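Long-range contacts in periplasmic binding protein/LacI transcriptional regulator (Brachyspira murdochii, PDB 4KQC), which probably binds a carbohydrate as the extracytoplasmic solute-binding component of an ABC transporter: residues I66-V71 with S94-D99; P88-D93 with V105-S110; K204-I209 with G243-M248; K225-G230 with N262-G267. All coordinates share one frame; numbering follows the deposited sequence. Where two conformers were deposited one is given.

Interaction 1. Residues I66-V71 with S94-D99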
loop_
_atom_site.group_PDB
_atom_site.type_symbol
_atom_site.label_atom_id
_atom_site.label_comp_id
_atom_site.label_asym_id
_atom_site.label_seq_id
_atom_site.Cartn_x
_atom_site.Cartn_y
_atom_site.Cartn_z
ATOM N N ILE A 66 20.048 2.572 11.447
ATOM C CA ILE A 66 18.717 2.048 11.711
ATOM C C ILE A 66 17.899 2.231 10.455
ATOM O O ILE A 66 17.896 3.333 9.895
ATOM C CB ILE A 66 18.026 2.818 12.842
ATOM C CG1 ILE A 66 18.799 2.564 14.159
ATOM C CG2 ILE A 66 16.556 2.426 13.059
ATOM C CD1 ILE A 66 18.402 3.512 15.286
ATOM N N ALA A 67 17.182 1.182 10.075
ATOM C CA ALA A 67 16.110 1.277 9.063
ATOM C C ALA A 67 14.807 1.061 9.776
ATOM O O ALA A 67 14.673 0.104 10.599
ATOM C CB ALA A 67 16.304 0.257 7.954
ATOM N N PHE A 68 13.809 1.878 9.465
ATOM C CA PHE A 68 12.572 1.938 10.224
ATOM C C PHE A 68 11.321 2.093 9.357
ATOM O O PHE A 68 11.310 2.974 8.450
ATOM C CB PHE A 68 12.670 3.113 11.226
ATOM C CG PHE A 68 11.417 3.266 12.179
ATOM C CD1 PHE A 68 10.744 2.158 12.702
ATOM C CD2 PHE A 68 10.955 4.539 12.569
ATOM C CE1 PHE A 68 9.687 2.275 13.583
ATOM C CE2 PHE A 68 9.887 4.664 13.477
ATOM C CZ PHE A 68 9.224 3.541 13.965
ATOM N N ALA A 69 10.314 1.248 9.612
ATOM C CA ALA A 69 8.966 1.379 8.988
ATOM C C ALA A 69 7.993 1.497 10.124
ATOM O O ALA A 69 7.720 0.478 10.754
ATOM C CB ALA A 69 8.630 0.143 8.182
ATOM N N ALA A 70 7.453 2.691 10.332
ATOM C CA ALA A 70 6.633 2.987 11.539
ATOM C C ALA A 70 5.201 2.447 11.324
ATOM O O ALA A 70 4.620 2.664 10.262
ATOM C CB ALA A 70 6.573 4.459 11.794
ATOM N N VAL A 71 4.656 1.767 12.321
ATOM C CA VAL A 71 3.218 1.517 12.373
ATOM C C VAL A 71 2.574 2.867 12.772
ATOM O O VAL A 71 3.279 3.866 13.028
ATOM C CB VAL A 71 2.850 0.355 13.315
ATOM C CG1 VAL A 71 3.443 -0.982 12.816
ATOM C CG2 VAL A 71 3.164 0.665 14.763
ATOM N N SER A 94 6.381 2.496 4.353
ATOM C CA SER A 94 5.841 3.808 4.638
ATOM C C SER A 94 6.801 4.683 5.448
ATOM O O SER A 94 6.543 5.920 5.597
ATOM C CB SER A 94 4.481 3.679 5.321
ATOM O OG SER A 94 4.588 2.793 6.389
ATOM N N GLY A 95 7.861 4.082 6.024
ATOM C CA GLY A 95 8.932 4.859 6.636
ATOM C C GLY A 95 8.467 5.641 7.843
ATOM O O GLY A 95 7.743 5.116 8.676
ATOM N N ILE A 96 8.929 6.877 7.952
ATOM C CA ILE A 96 8.667 7.737 9.106
ATOM C C ILE A 96 7.717 8.826 8.593
ATOM O O ILE A 96 7.961 9.401 7.510
ATOM C CB ILE A 96 9.948 8.425 9.585
ATOM C CG1 ILE A 96 10.925 7.468 10.228
ATOM C CG2 ILE A 96 9.640 9.499 10.624
ATOM C CD1 ILE A 96 11.819 6.735 9.304
ATOM N N LEU A 97 6.664 9.120 9.314
ATOM C CA LEU A 97 5.753 10.191 8.835
ATOM C C LEU A 97 6.527 11.472 8.742
ATOM O O LEU A 97 7.305 11.792 9.621
ATOM C CB LEU A 97 4.595 10.447 9.794
ATOM C CG LEU A 97 3.432 9.496 9.847
ATOM C CD1 LEU A 97 2.460 9.986 10.951
ATOM C CD2 LEU A 97 2.722 9.348 8.521
ATOM N N PRO A 98 6.289 12.282 7.684
ATOM C CA PRO A 98 7.121 13.432 7.469
ATOM C C PRO A 98 7.155 14.425 8.622
ATOM O O PRO A 98 8.186 15.022 8.935
ATOM C CB PRO A 98 6.501 14.078 6.201
ATOM C CG PRO A 98 5.960 12.910 5.473
ATOM C CD PRO A 98 5.415 11.990 6.523
ATOM N N ASP A 99 6.012 14.627 9.264
ATOM C CA ASP A 99 5.948 15.526 10.397
ATOM C C ASP A 99 6.585 14.995 11.669
ATOM O O ASP A 99 6.591 15.699 12.703
ATOM C CB ASP A 99 4.480 16.057 10.626
ATOM C CG ASP A 99 3.505 15.007 11.205
ATOM O OD1 ASP A 99 3.916 13.923 11.656
ATOM O OD2 ASP A 99 2.302 15.316 11.219
HETATM O O HOH W 1 5.147 4.462 8.462
#
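Gly95 settles against Phe68 and Ala70 where strand 66-68 runs out, at the carboxyl end of a parallel sheet in one lobe of the periplasmic binding protein fold. Its CA-H points at Phe68 O, with CA and that oxygen 3.5 Å apart, while its own carbonyl O takes the N-H of Ala70 in a bond of 3.0 Å. That bond is nearly straight at the hydrogen (166°), although the donor sits 27° off the carbonyl plane. Gly95 has a positive phi, a backbone shape that a residue without a side chain adopts easily.

One residue on, Ile96 supplies the apolar half. Phe68 carries CG anti to its backbone nitrogen (chi1 -177°), which sets the ring where Ile96 CG1 meets its CD2 atom at 3.7 Å, and the two side chains cross at about a right angle. Ile96 CD1 also reaches back to within 3.9 Å of Phe68 O. Phe75 adds an edge-to-face contact with the same ring, and Leu55 of helix 48-60 packs on the Phe68 side chain.

At the polar end, Ser94 OG is hydrogen-bonded to Lys12 NZ, and Ser94 touches Thr153 of helix 152-171. A single water ties the segments together: it donates to Ala70 O at 2.6 Å and to Gly95 O at 2.7 Å, and accepts from Ser94 OG.

Interaction 2. Residues P88-D93 with V105-S110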
loop_
_atom_site.group_PDB
_atom_site.type_symbol
_atom_site.label_atom_id
_atom_site.label_comp_id
_atom_site.label_asym_id
_atom_site.label_seq_id
_atom_site.Cartn_x
_atom_site.Cartn_y
_atom_site.Cartn_z
ATOM N N PRO A 88 22.754 7.052 11.678
ATOM C CA PRO A 88 22.083 7.208 10.410
ATOM C C PRO A 88 20.746 6.482 10.388
ATOM O O PRO A 88 20.655 5.325 10.789
ATOM C CB PRO A 88 23.042 6.572 9.425
ATOM C CG PRO A 88 24.379 6.638 10.077
ATOM C CD PRO A 88 24.147 6.605 11.531
ATOM N N LEU A 89 19.729 7.195 9.919
ATOM C CA LEU A 89 18.346 6.725 9.916
ATOM C C LEU A 89 17.814 6.672 8.474
ATOM O O LEU A 89 17.825 7.679 7.791
ATOM C CB LEU A 89 17.464 7.632 10.806
ATOM C CG LEU A 89 16.012 7.261 10.900
ATOM C CD1 LEU A 89 15.754 5.850 11.488
ATOM C CD2 LEU A 89 15.273 8.350 11.668
ATOM N N ILE A 90 17.295 5.511 8.117
ATOM C CA ILE A 90 16.705 5.240 6.796
ATOM C C ILE A 90 15.273 4.870 7.035
ATOM O O ILE A 90 14.987 4.022 7.908
ATOM C CB ILE A 90 17.439 4.057 6.133
ATOM C CG1 ILE A 90 18.931 4.354 5.910
ATOM C CG2 ILE A 90 16.782 3.556 4.842
ATOM C CD1 ILE A 90 19.201 5.630 5.171
ATOM N N GLY A 91 14.346 5.432 6.273
ATOM C CA GLY A 91 12.981 4.881 6.267
ATOM C C GLY A 91 12.843 3.764 5.220
ATOM O O GLY A 91 13.541 3.747 4.158
ATOM N N PHE A 92 11.892 2.878 5.437
ATOM C CA PHE A 92 11.517 1.947 4.416
ATOM C C PHE A 92 10.053 1.616 4.440
ATOM O O PHE A 92 9.393 1.798 5.441
ATOM C CB PHE A 92 12.449 0.731 4.364
ATOM C CG PHE A 92 12.256 -0.269 5.455
ATOM C CD1 PHE A 92 12.569 0.063 6.729
ATOM C CD2 PHE A 92 11.805 -1.551 5.196
ATOM C CE1 PHE A 92 12.450 -0.844 7.747
ATOM C CE2 PHE A 92 11.675 -2.480 6.205
ATOM C CZ PHE A 92 11.993 -2.122 7.512
ATOM N N ASP A 93 9.521 1.137 3.308
ATOM C CA ASP A 93 8.048 0.997 3.196
ATOM C C ASP A 93 7.415 2.395 3.513
ATOM O O ASP A 93 7.956 3.417 3.061
ATOM C CB ASP A 93 7.547 -0.139 4.121
ATOM C CG ASP A 93 6.142 -0.543 3.835
ATOM O OD1 ASP A 93 5.936 -1.198 2.767
ATOM O OD2 ASP A 93 5.257 -0.186 4.613
ATOM N N VAL A 105 15.883 11.821 8.744
ATOM C CA VAL A 105 15.745 10.704 7.845
ATOM C C VAL A 105 16.577 11.004 6.572
ATOM O O VAL A 105 16.236 11.883 5.816
ATOM C CB VAL A 105 14.267 10.400 7.506
ATOM C CG1 VAL A 105 14.206 9.260 6.477
ATOM C CG2 VAL A 105 13.495 10.115 8.780
ATOM N N LEU A 106 17.618 10.215 6.349
ATOM C CA LEU A 106 18.505 10.456 5.239
ATOM C C LEU A 106 17.959 10.103 3.857
ATOM O O LEU A 106 18.299 10.770 2.854
ATOM C CB LEU A 106 19.826 9.726 5.476
ATOM C CG LEU A 106 20.720 10.199 6.615
ATOM C CD1 LEU A 106 21.823 9.184 6.873
ATOM C CD2 LEU A 106 21.360 11.513 6.247
ATOM N N ALA A 107 17.193 9.025 3.815
ATOM C CA ALA A 107 16.657 8.435 2.618
ATOM C C ALA A 107 15.655 7.377 3.029
ATOM O O ALA A 107 15.682 6.897 4.183
ATOM C CB ALA A 107 17.756 7.841 1.782
ATOM N N THR A 108 14.780 7.031 2.078
ATOM C CA THR A 108 13.738 6.018 2.271
ATOM C C THR A 108 13.706 5.139 1.030
ATOM O O THR A 108 13.882 5.627 -0.113
ATOM C CB THR A 108 12.387 6.704 2.478
ATOM O OG1 THR A 108 12.447 7.481 3.690
ATOM C CG2 THR A 108 11.259 5.778 2.567
ATOM N N ALA A 109 13.529 3.846 1.249
ATOM C CA ALA A 109 13.221 2.909 0.150
ATOM C C ALA A 109 11.742 2.485 0.215
ATOM O O ALA A 109 11.330 1.864 1.184
ATOM C CB ALA A 109 14.102 1.709 0.238
ATOM N N SER A 110 10.967 2.771 -0.828
ATOM C CA SER A 110 9.548 2.497 -0.792
ATOM C C SER A 110 8.915 2.505 -2.126
ATOM O O SER A 110 9.493 3.026 -3.070
ATOM C CB SER A 110 8.822 3.582 0.003
ATOM O OG SER A 110 8.901 4.838 -0.590
HETATM O O HOH W 2 7.635 6.050 2.166
#
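Leu89 O receives the N-H of Leu106 in the straightest of the four backbone bonds that join strands 89-92 and 105-110, neighbours in the parallel sheet of one lobe of the periplasmic binding protein fold: 2.9 Å, 164° at the hydrogen, with the donor almost directly in line with the C=O. Gly91 works in both directions, its N giving to Ala107 O in the carbonyl plane and its O taking the N-H of Ala109, each at 2.9 Å. The fourth bond, Asp93 N to Ala109 O, is more bent at 136°. Beyond it, a water donates to Asp93 O and makes a weak hydrogen bond with Ser110 OG.

Next to these bonds Gly91 and Thr108 meet closely. Thr108 turns its methyl CG2 anti to the backbone N (chi1 -63° for OG1), which brings CG2 to 3.4 Å from Gly91 O, while OG1 lies 3.7 Å from Gly91 CA. A beta carbon on Gly91 would run into that hydroxyl. Replacing Thr108 by a glycine takes away both branches and would probably leave the flank of the Gly91 peptide without its cover.

Farther out the packing is apolar. Leu89 CD2 touches Val105 CG2 at 3.8 Å, and Pro88 CB meets Leu106 CD1 at the same distance. Ile90 sends its CD1 to Leu106 CB, 4.2 Å away; its side chain also touches Leu283 and Ala284 of helix 273-288, and Phe92 touches Ala280 there.

The pairing therefore rests on main-chain groups, with aliphatic carbon around them; one buried donor, Ala107 N, has no partner in the model.

Interaction 3. Residues K204-I209 with G243-M248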
loop_
_atom_site.group_PDB
_atom_site.type_symbol
_atom_site.label_atom_id
_atom_site.label_comp_id
_atom_site.label_asym_id
_atom_site.label_seq_id
_atom_site.Cartn_x
_atom_site.Cartn_y
_atom_site.Cartn_z
ATOM N N LYS A 204 -26.830 -0.848 -7.672
ATOM C CA LYS A 204 -26.710 0.049 -8.846
ATOM C C LYS A 204 -26.408 1.498 -8.443
ATOM O O LYS A 204 -27.088 2.452 -8.856
ATOM C CB LYS A 204 -27.956 -0.064 -9.743
ATOM C CG LYS A 204 -28.199 -1.476 -10.267
ATOM C CD LYS A 204 -29.214 -1.465 -11.435
ATOM C CE LYS A 204 -29.491 -2.874 -11.885
ATOM N NZ LYS A 204 -30.357 -3.576 -10.893
ATOM N N SER A 205 -25.389 1.645 -7.613
ATOM C CA SER A 205 -24.965 2.940 -7.097
ATOM C C SER A 205 -23.727 3.526 -7.743
ATOM O O SER A 205 -23.603 4.786 -7.869
ATOM C CB SER A 205 -24.727 2.875 -5.594
ATOM O OG SER A 205 -25.904 2.453 -4.900
ATOM N N VAL A 206 -22.781 2.668 -8.112
ATOM C CA VAL A 206 -21.477 3.094 -8.649
ATOM C C VAL A 206 -21.095 2.226 -9.808
ATOM O O VAL A 206 -21.661 1.133 -10.010
ATOM C CB VAL A 206 -20.375 3.098 -7.569
ATOM C CG1 VAL A 206 -20.717 3.972 -6.339
ATOM C CG2 VAL A 206 -20.057 1.694 -7.142
ATOM N N LEU A 207 -20.160 2.694 -10.625
ATOM C CA LEU A 207 -19.634 1.860 -11.720
ATOM C C LEU A 207 -18.390 1.120 -11.318
ATOM O O LEU A 207 -18.106 0.031 -11.843
ATOM C CB LEU A 207 -19.261 2.692 -12.974
ATOM C CG LEU A 207 -20.332 3.428 -13.741
ATOM C CD1 LEU A 207 -19.699 4.168 -14.949
ATOM C CD2 LEU A 207 -21.287 2.351 -14.190
ATOM N N GLY A 208 -17.610 1.736 -10.436
ATOM C CA GLY A 208 -16.302 1.118 -10.074
ATOM C C GLY A 208 -15.992 1.428 -8.640
ATOM O O GLY A 208 -16.515 2.372 -8.080
ATOM N N ILE A 209 -15.093 0.628 -8.092
ATOM C CA ILE A 209 -14.633 0.785 -6.740
ATOM C C ILE A 209 -13.157 0.520 -6.695
ATOM O O ILE A 209 -12.690 -0.545 -7.166
ATOM C CB ILE A 209 -15.336 -0.212 -5.837
ATOM C CG1 ILE A 209 -16.883 -0.021 -5.877
ATOM C CG2 ILE A 209 -14.753 -0.074 -4.443
ATOM C CD1 ILE A 209 -17.665 -1.105 -5.110
ATOM N N GLY A 243 -24.649 -2.830 -15.616
ATOM C CA GLY A 243 -23.557 -3.742 -15.945
ATOM C C GLY A 243 -22.892 -4.248 -14.679
ATOM O O GLY A 243 -23.512 -4.241 -13.589
ATOM N N ASP A 244 -21.668 -4.720 -14.853
ATOM C CA ASP A 244 -20.915 -5.313 -13.743
ATOM C C ASP A 244 -20.011 -4.275 -13.084
ATOM O O ASP A 244 -19.463 -3.429 -13.735
ATOM C CB ASP A 244 -20.034 -6.418 -14.218
ATOM C CG ASP A 244 -20.801 -7.541 -14.881
ATOM O OD1 ASP A 244 -22.032 -7.568 -14.784
ATOM O OD2 ASP A 244 -20.126 -8.396 -15.448
ATOM N N LEU A 245 -19.886 -4.373 -11.764
ATOM C CA LEU A 245 -18.964 -3.513 -11.054
ATOM C C LEU A 245 -17.530 -3.801 -11.444
ATOM O O LEU A 245 -17.179 -4.974 -11.586
ATOM C CB LEU A 245 -19.105 -3.699 -9.536
ATOM C CG LEU A 245 -20.331 -3.149 -8.925
ATOM C CD1 LEU A 245 -20.512 -3.628 -7.512
ATOM C CD2 LEU A 245 -20.243 -1.628 -8.841
ATOM N N VAL A 246 -16.768 -2.744 -11.650
ATOM C CA VAL A 246 -15.324 -2.813 -11.903
ATOM C C VAL A 246 -14.595 -2.454 -10.630
ATOM O O VAL A 246 -14.615 -1.319 -10.212
ATOM C CB VAL A 246 -14.864 -1.881 -13.044
ATOM C CG1 VAL A 246 -13.364 -2.025 -13.273
ATOM C CG2 VAL A 246 -15.660 -2.215 -14.315
ATOM N N VAL A 247 -13.991 -3.461 -10.038
ATOM C CA VAL A 247 -13.353 -3.317 -8.738
ATOM C C VAL A 247 -11.861 -3.627 -8.878
ATOM O O VAL A 247 -11.497 -4.638 -9.476
ATOM C CB VAL A 247 -14.027 -4.236 -7.707
ATOM C CG1 VAL A 247 -13.378 -4.080 -6.332
ATOM C CG2 VAL A 247 -15.545 -4.002 -7.649
HETATM N N MSE A 248 -11.010 -2.756 -8.365
HETATM C CA MSE A 248 -9.533 -2.894 -8.471
HETATM C C MSE A 248 -8.937 -2.601 -7.110
HETATM O O MSE A 248 -9.399 -1.678 -6.451
HETATM C CB MSE A 248 -8.972 -1.968 -9.579
HETATM C CG MSE A 248 -9.534 -2.440 -10.926
HETATM SE SE MSE A 248 -9.016 -1.101 -12.250
HETATM C CE MSE A 248 -9.739 -2.150 -13.738
#
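Ile209 grips strand 246-250 through both of its peptide groups, and this is the tight part of the contact. Its N gives to Val246 O at 2.9 Å, and its O takes the N-H of Met248, a selenomethionine in this crystal, at 3.0 Å in a bond running nearly straight out from the carbonyl. One step earlier Val246 N donates to Leu207 O at 3.1 Å, with an angle of 173° at the hydrogen and the donor in the carbonyl plane. Gly208 is pressed so near that its CA lies 3.0 Å from Val246 O; a beta carbon there would be tight against the same oxygen. Ile209 CB packs on Val247 CG2 at 4.2 Å, on the face that Phe220 covers.

Toward the amino ends the chains draw apart. Leu245 spans the growing separation with its tip: CG stands anti to the carbonyl carbon (chi1 -72°), and CD2 comes to 3.3 Å from Val206 O and 3.7 Å from Val206 CG2. Past this point the CB of Asp244 points away from 204-209, and its OD1 accepts from Gly237 N, while Lys204 lies at the exposed end.

The two strands belong to the beta-alpha-beta unit whose helix, 214-223, lays Phe220 over Ile209 and Val247. On the opposite face Val246 packs on Met124 and Leu128 of helix 113-133. Strand 141-146 continues the sheet beyond Gly208, through backbone bonds from Leu207 and Gly208, and strand 267-270 follows 246-250 on the other side.

Interaction 4. Residues K225-G230 with N262-G267. With NO3 (nitrate ion), chain F.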
loop_
_atom_site.group_PDB
_atom_site.type_symbol
_atom_site.label_atom_id
_atom_site.label_comp_id
_atom_site.label_asym_id
_atom_site.label_seq_id
_atom_site.Cartn_x
_atom_site.Cartn_y
_atom_site.Cartn_z
ATOM N N LYS A 225 -19.392 -11.299 -3.020
ATOM C CA LYS A 225 -18.885 -12.621 -2.828
ATOM C C LYS A 225 -18.939 -13.469 -4.067
ATOM O O LYS A 225 -18.478 -14.598 -4.036
ATOM C CB LYS A 225 -19.678 -13.318 -1.686
ATOM C CG LYS A 225 -19.480 -12.614 -0.331
ATOM C CD LYS A 225 -19.910 -13.461 0.847
ATOM C CE LYS A 225 -21.302 -13.150 1.323
ATOM N NZ LYS A 225 -21.519 -13.801 2.666
ATOM N N SER A 226 -19.437 -12.922 -5.169
ATOM C CA SER A 226 -19.561 -13.710 -6.394
ATOM C C SER A 226 -19.389 -12.816 -7.610
ATOM O O SER A 226 -19.644 -11.606 -7.518
ATOM C CB SER A 226 -20.936 -14.362 -6.430
ATOM O OG SER A 226 -21.149 -15.041 -7.695
ATOM N N ALA A 227 -18.968 -13.427 -8.724
ATOM C CA ALA A 227 -18.981 -12.768 -10.037
ATOM C C ALA A 227 -19.770 -13.618 -11.052
ATOM O O ALA A 227 -19.545 -13.537 -12.278
ATOM C CB ALA A 227 -17.596 -12.462 -10.545
ATOM N N GLU A 228 -20.755 -14.308 -10.525
ATOM C CA GLU A 228 -21.752 -15.038 -11.330
ATOM C C GLU A 228 -23.095 -14.352 -11.457
ATOM O O GLU A 228 -23.663 -13.844 -10.495
ATOM C CB GLU A 228 -21.931 -16.442 -10.773
ATOM C CG GLU A 228 -22.925 -17.341 -11.508
ATOM C CD GLU A 228 -22.587 -17.672 -12.952
ATOM O OE1 GLU A 228 -21.423 -17.497 -13.373
ATOM O OE2 GLU A 228 -23.524 -18.223 -13.650
ATOM N N ALA A 229 -23.655 -14.346 -12.673
ATOM C CA ALA A 229 -24.963 -13.778 -12.867
ATOM C C ALA A 229 -25.997 -14.520 -12.062
ATOM O O ALA A 229 -25.999 -15.761 -12.033
ATOM C CB ALA A 229 -25.344 -13.800 -14.342
ATOM N N GLY A 230 -26.840 -13.752 -11.381
ATOM C CA GLY A 230 -27.968 -14.297 -10.611
ATOM C C GLY A 230 -27.578 -14.802 -9.240
ATOM O O GLY A 230 -28.443 -15.195 -8.445
ATOM N N ASN A 262 -11.314 -15.503 -9.060
ATOM C CA ASN A 262 -12.734 -15.738 -9.214
ATOM C C ASN A 262 -13.470 -14.644 -9.977
ATOM O O ASN A 262 -14.702 -14.721 -10.076
ATOM C CB ASN A 262 -13.359 -15.807 -7.811
ATOM C CG ASN A 262 -12.979 -17.040 -7.043
ATOM O OD1 ASN A 262 -12.647 -18.066 -7.632
ATOM N ND2 ASN A 262 -13.020 -16.949 -5.695
ATOM N N GLY A 263 -12.771 -13.580 -10.422
ATOM C CA GLY A 263 -13.375 -12.551 -11.227
ATOM C C GLY A 263 -14.164 -11.450 -10.533
ATOM O O GLY A 263 -14.836 -10.649 -11.186
ATOM N N ILE A 264 -14.116 -11.424 -9.183
ATOM C CA ILE A 264 -14.754 -10.397 -8.391
ATOM C C ILE A 264 -13.956 -9.065 -8.438
ATOM O O ILE A 264 -14.526 -8.014 -8.528
ATOM C CB ILE A 264 -14.950 -10.881 -6.925
ATOM C CG1 ILE A 264 -15.789 -12.179 -6.899
ATOM C CG2 ILE A 264 -15.605 -9.782 -6.094
ATOM C CD1 ILE A 264 -15.631 -12.966 -5.638
ATOM N N ILE A 265 -12.633 -9.182 -8.438
ATOM C CA ILE A 265 -11.747 -8.028 -8.508
ATOM C C ILE A 265 -11.004 -8.173 -9.825
ATOM O O ILE A 265 -10.463 -9.254 -10.112
ATOM C CB ILE A 265 -10.779 -7.987 -7.271
ATOM C CG1 ILE A 265 -11.575 -7.769 -6.004
ATOM C CG2 ILE A 265 -9.693 -6.952 -7.470
ATOM C CD1 ILE A 265 -10.743 -7.810 -4.728
ATOM N N GLN A 266 -10.998 -7.119 -10.645
ATOM C CA GLN A 266 -10.435 -7.203 -11.991
ATOM C C GLN A 266 -8.923 -7.256 -11.963
ATOM O O GLN A 266 -8.310 -7.869 -12.828
ATOM C CB GLN A 266 -10.927 -6.063 -12.893
ATOM C CG GLN A 266 -12.427 -6.067 -13.140
ATOM C CD GLN A 266 -12.961 -7.489 -13.383
ATOM O OE1 GLN A 266 -13.681 -8.090 -12.543
ATOM N NE2 GLN A 266 -12.538 -8.069 -14.506
ATOM N N GLY A 267 -8.302 -6.636 -10.968
ATOM C CA GLY A 267 -6.844 -6.580 -10.927
ATOM C C GLY A 267 -6.469 -5.672 -9.777
ATOM O O GLY A 267 -7.349 -4.932 -9.259
HETATM N N NO3 F . -11.052 -19.683 -3.556
HETATM O O1 NO3 F . -10.502 -19.932 -4.629
HETATM O O2 NO3 F . -10.437 -20.017 -2.333
HETATM O O3 NO3 F . -12.305 -19.069 -3.540
HETATM O O HOH W 3 -17.344 -15.886 -8.742
#
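Ala227 points its CB at the Schellman motif that ends helix 254-261, coming within 3.4 Å of Gly263 O. Gly263 has the positive phi of that motif and lets the chain turn off toward strand 267-270. On the facing loop an ST turn holds the backbone, Ser226 OG accepting from Glu228 N at 2.9 Å.

Ile264, the residue after Gly263, reaches across to that loop. Its CB carries the two branches, and the contact runs through CG1 and then CD1. CG1 stands anti to the carbonyl carbon (chi1 -58°), which sends it across to rest 3.7 Å from Ser226 C and 4.1 Å from Ala227 CB, alongside the peptide. At the tip, CD1 meets the preceding carbonyl, 3.7 Å from Lys225 O. Phe220 and Leu221 of helix 214-223 also pack on this side chain. An alanine here ends at CB, which would probably open a gap beside the Ser226 peptide and Lys225 O and leave the loop less firmly seated.

A water accepts from Ala227 N and donates to Asn262 O, and Asn262 ND2 gives a hydrogen bond of 3.1 Å to O3 of a nitrate ion, probably from the crystallisation liquor.

How the interactions relate
The four contacts form two pairs, one in each lobe. Interactions 1 and 2 share a sheet: strands 66-68 and 89-92 are neighbours, joined by a probable hydrogen bond of 2.9 Å from Ile90 N to Ile66 O, and Phe92 packs on Ala67 and Ala69. In the other lobe, interactions 3 and 4 meet through Val247 O and Gln266 N, 2.8 Å apart. The centres of interactions 1 and 3 are about 35 Å apart, on opposite sides of the chain's centre. In relatives of this fold the solute binds in the cleft between the lobes, toward which interaction 1 lies; the nitrate at interaction 4 is no evidence for that site.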